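Local coordinates for GDSL-like Lipase/Acylhydrolase family protein (PDB 4K7J) that probably removes O-acetyl groups from peptidoglycan as an esterase of the SGNH (GDSL-like) hydrolase family, at residues Gly32-Ser35 / Trp39-Lys42; Arg74-Lys79 / Ser367-Val372. All blocks are in the same frame, centred on the assembly; numbering follows the deposited sequence.

Contact 1. Residues Gly32-Ser35 / Trp39-Lys42; sequences GNAS and WMKK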
# COMPACT_ATOMS: atom_id res chain seq x y z
N GLY A 32 10.58 18.39 -0.81
CA GLY A 32 10.43 18.75 -2.20
C GLY A 32 9.63 20.03 -2.30
O GLY A 32 9.75 20.92 -1.46
N ASN A 33 8.81 20.13 -3.34
CA ASN A 33 8.04 21.33 -3.60
C ASN A 33 6.64 20.92 -3.99
O ASN A 33 6.26 20.99 -5.16
CB ASN A 33 8.71 22.12 -4.73
CG ASN A 33 8.19 23.55 -4.86
OD1 ASN A 33 7.33 23.99 -4.09
ND2 ASN A 33 8.72 24.28 -5.85
N ALA A 34 5.87 20.47 -3.00
CA ALA A 34 4.58 19.86 -3.25
C ALA A 34 3.61 20.79 -3.96
O ALA A 34 2.86 20.36 -4.84
CB ALA A 34 3.97 19.33 -1.95
N SER A 35 3.62 22.07 -3.59
CA SER A 35 2.68 23.02 -4.19
C SER A 35 2.93 23.20 -5.69
O SER A 35 2.01 23.45 -6.45
CB SER A 35 2.68 24.36 -3.44
OG SER A 35 3.96 24.98 -3.46
N TRP A 39 1.46 16.21 -9.08
CA TRP A 39 0.45 15.46 -8.33
C TRP A 39 -0.49 16.36 -7.52
O TRP A 39 -1.68 16.07 -7.38
CB TRP A 39 1.08 14.36 -7.45
CG TRP A 39 1.92 14.86 -6.33
CD1 TRP A 39 3.28 15.08 -6.35
CD2 TRP A 39 1.48 15.21 -5.01
NE1 TRP A 39 3.70 15.53 -5.12
CE2 TRP A 39 2.62 15.62 -4.29
CE3 TRP A 39 0.24 15.21 -4.38
CZ2 TRP A 39 2.54 16.04 -2.97
CZ3 TRP A 39 0.17 15.62 -3.06
CH2 TRP A 39 1.32 16.02 -2.37
N MET A 40 0.04 17.45 -6.99
CA MET A 40 -0.80 18.40 -6.26
C MET A 40 -1.81 19.05 -7.21
O MET A 40 -2.99 19.21 -6.88
CB MET A 40 0.07 19.47 -5.61
CG MET A 40 -0.69 20.54 -4.84
SD MET A 40 -1.58 19.92 -3.40
CE MET A 40 -0.23 19.37 -2.35
N LYS A 41 -1.34 19.41 -8.40
CA LYS A 41 -2.20 20.01 -9.41
C LYS A 41 -3.34 19.05 -9.76
O LYS A 41 -4.49 19.47 -9.91
CB LYS A 41 -1.38 20.38 -10.65
CG LYS A 41 -2.14 21.15 -11.71
CD LYS A 41 -1.28 21.38 -12.95
CE LYS A 41 -0.16 22.37 -12.68
NZ LYS A 41 -0.69 23.76 -12.49
N LYS A 42 -3.04 17.76 -9.85
CA LYS A 42 -4.09 16.78 -10.10
C LYS A 42 -5.05 16.64 -8.91
O LYS A 42 -6.26 16.55 -9.10
CB LYS A 42 -3.50 15.43 -10.50
CG LYS A 42 -4.56 14.38 -10.80
CD LYS A 42 -3.95 13.07 -11.30
CE LYS A 42 -5.03 12.02 -11.46
NZ LYS A 42 -4.50 10.71 -11.94

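Contact 2. Residues Arg74-Lys79 / Ser367-Val372; sequences RKRLQK and SLEELV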
# COMPACT_ATOMS: atom_id res chain seq x y z
N ARG A 74 -8.23 5.97 3.89
CA ARG A 74 -9.18 5.83 2.79
C ARG A 74 -10.50 6.53 3.10
O ARG A 74 -10.96 7.35 2.32
CB ARG A 74 -9.40 4.36 2.47
CG ARG A 74 -10.28 4.08 1.27
CD ARG A 74 -10.02 2.68 0.72
NE ARG A 74 -9.97 1.68 1.77
CZ ARG A 74 -8.94 0.88 2.00
NH1 ARG A 74 -7.84 0.91 1.26
NH2 ARG A 74 -9.02 0.02 2.99
N LYS A 75 -11.10 6.22 4.24
CA LYS A 75 -12.43 6.77 4.53
C LYS A 75 -12.40 8.28 4.70
O LYS A 75 -13.30 8.99 4.25
CB LYS A 75 -13.03 6.11 5.77
CG LYS A 75 -13.26 4.61 5.63
CD LYS A 75 -14.34 4.30 4.58
CE LYS A 75 -14.47 2.79 4.36
NZ LYS A 75 -14.61 2.09 5.68
N ARG A 76 -11.35 8.78 5.35
CA ARG A 76 -11.24 10.20 5.60
C ARG A 76 -11.05 10.99 4.30
O ARG A 76 -11.80 11.92 4.02
CB ARG A 76 -10.08 10.47 6.55
CG ARG A 76 -9.68 11.93 6.60
CD ARG A 76 -10.56 12.73 7.54
NE ARG A 76 -9.93 13.99 7.89
CZ ARG A 76 -9.10 14.15 8.91
NH1 ARG A 76 -8.79 13.12 9.71
NH2 ARG A 76 -8.57 15.34 9.14
N LEU A 77 -10.05 10.60 3.51
CA LEU A 77 -9.76 11.35 2.28
C LEU A 77 -10.82 11.18 1.19
O LEU A 77 -10.94 12.04 0.30
CB LEU A 77 -8.37 11.00 1.74
CG LEU A 77 -7.19 11.17 2.71
CD1 LEU A 77 -5.91 10.85 1.99
CD2 LEU A 77 -7.13 12.58 3.33
N GLN A 78 -11.57 10.08 1.23
CA GLN A 78 -12.67 9.87 0.28
C GLN A 78 -13.86 10.79 0.58
O GLN A 78 -14.53 11.27 -0.34
CB GLN A 78 -13.09 8.39 0.21
CG GLN A 78 -12.18 7.57 -0.74
CD GLN A 78 -12.53 6.09 -0.84
OE1 GLN A 78 -13.20 5.54 0.01
NE2 GLN A 78 -12.06 5.45 -1.90
N LYS A 79 -14.11 11.05 1.86
CA LYS A 79 -15.13 12.02 2.26
C LYS A 79 -14.72 13.43 1.84
O LYS A 79 -15.53 14.21 1.34
CB LYS A 79 -15.35 11.96 3.78
CG LYS A 79 -16.19 10.77 4.20
CD LYS A 79 -17.61 10.91 3.64
CE LYS A 79 -18.54 9.81 4.15
NZ LYS A 79 -18.43 8.55 3.36
N SER A 367 -2.56 15.99 8.28
CA SER A 367 -1.33 16.56 7.73
C SER A 367 -1.41 16.80 6.21
O SER A 367 -0.93 17.82 5.71
CB SER A 367 -0.12 15.68 8.07
OG SER A 367 0.00 15.47 9.48
N LEU A 368 -2.03 15.87 5.49
CA LEU A 368 -2.09 15.97 4.03
C LEU A 368 -3.09 17.02 3.58
O LEU A 368 -2.84 17.78 2.64
CB LEU A 368 -2.41 14.62 3.40
CG LEU A 368 -1.35 13.53 3.57
CD1 LEU A 368 -1.89 12.17 3.14
CD2 LEU A 368 -0.11 13.89 2.78
N GLU A 369 -4.23 17.08 4.26
CA GLU A 369 -5.25 18.07 3.92
C GLU A 369 -4.73 19.49 4.17
O GLU A 369 -5.01 20.41 3.39
CB GLU A 369 -6.56 17.80 4.68
CG GLU A 369 -7.30 16.56 4.18
CD GLU A 369 -8.44 16.14 5.11
OE1 GLU A 369 -8.74 16.87 6.08
OE2 GLU A 369 -9.04 15.07 4.87
N GLU A 370 -3.94 19.66 5.23
CA GLU A 370 -3.32 20.94 5.54
C GLU A 370 -2.42 21.36 4.41
O GLU A 370 -2.39 22.53 4.01
CB GLU A 370 -2.47 20.86 6.80
CG GLU A 370 -3.24 20.80 8.10
CD GLU A 370 -2.31 20.89 9.31
OE1 GLU A 370 -1.12 21.21 9.11
OE2 GLU A 370 -2.77 20.64 10.45
N LEU A 371 -1.67 20.38 3.90
CA LEU A 371 -0.66 20.64 2.89
C LEU A 371 -1.33 21.12 1.63
O LEU A 371 -0.86 22.05 0.97
CB LEU A 371 0.16 19.37 2.61
CG LEU A 371 1.25 19.44 1.53
CD1 LEU A 371 2.32 20.47 1.88
CD2 LEU A 371 1.89 18.08 1.30
N VAL A 372 -2.44 20.48 1.30
CA VAL A 372 -3.20 20.82 0.11
C VAL A 372 -3.83 22.20 0.28
O VAL A 372 -3.78 23.03 -0.63
CB VAL A 372 -4.28 19.76 -0.15
CG1 VAL A 372 -5.36 20.27 -1.09
CG2 VAL A 372 -3.63 18.50 -0.69

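Contact 1. Residues Gly32-Ser35 / Trp39-Lys42
Ala34 meets both Trp39 and Met40, its methyl group reaching two apolar side chains of the following helix. Its CB touches CZ2, a six-membered-ring carbon of Trp39, at 3.7 Å, approaching the indole obliquely, and lies 4.2 Å from Met40 CE. Trp39 swings its ring this way because CG sits between the backbone N and carbonyl carbon (chi1 66°); the broad ring also rests on Phe54 of strand 53-60. Met40 starts anti to its own N (chi1 179°), then bends at chi2 and chi3, so that its flexible thioether curls its methyl back toward Ala34. Alongside, Ser35 CA is 4.2 Å from Met40 CG.

The polar side of the contact is the Ala34 carbonyl. Its O comes unusually close to Met40 CB, 3.0 Å, while Met40 CG stays 3.6 Å from the same Ala34 O. Ser37 OG is hydrogen-bonded both to this oxygen and to Met40 N, bridging loop and helix start. Upstream, the Asp30 carboxylate holds the Gly32 and Ala34 amides, the first closing an Asx turn. The small alanine suits this tight, buried corner, a strand-to-helix connection from edge strand 28-30 to helix 38-47 in the alpha/beta SGNH hydrolase fold.

Contact 2. Residues Arg74-Lys79 / Ser367-Val372
Helix segments 74-79 and 367-372 run nearly parallel, their axes 27° apart and no closer than 11.6 Å, with Leu77 and Glu369 forming the nearest backbone pair at 8.3 Å between CA atoms. At this spacing long side chains have to bridge the gap. Arg76 and Glu369 do so with a salt bridge: Arg76 NE lies 3.3 Å from Glu369 OE2, and NH2 of the same arginine 3.4 Å from Glu369 OE1. Both hydrogen bonds are weak, being long and bent, and the guanidinium and carboxylate planes stand 74° apart, so the groups do not pair flat. A bend at chi2 (82°) turns the arginine chain before its end reaches the acid. Arg76 has two conformers and this pairing is that of one, so it is tentative; stronger polar partners lie elsewhere: Asp366 for Arg76 NH2 and Thr80 OG1 for Glu369 OE2.

Beside the charges, Leu77 supplies a branched apolar end. Its CD2 makes a van der Waals contact with Glu369 OE2 at 3.5 Å and lies 4.1 Å from Glu369 CG, while Leu77 CD1 meets Leu368 CD1 more loosely at 4.4 Å, both leucines being buried beneath the more exposed ion pair. Ala365, one turn before Glu369 on helix 354-373, touches both Arg76 and Leu77. Helix 68-81 also bonds strand 208-215 through Arg74 and Gln78, whereas Leu368 of helix 354-373 rests on Leu28 of strand 28-30.

Following the chain from the N terminus, strand 28-30 runs directly into contact 1, which closes a short turn of three intervening residues at the start of helix 38-47. Contact 2 opens later on helix 68-81 and closes 287 residues onward on the C-terminal helix 354-373, enclosing both antiparallel sheets and most of the mixed sheet. The two are therefore in series, neither nested nor crossed. Their centres lie about 14 Å apart, yet they join physically: Met40 SD packs against Val372 CG2 at 3.7 Å, and Leu371 touches Ala34, Trp39 and Met40. The C-terminal helix thus ties the first turn of the fold to helix 68-81.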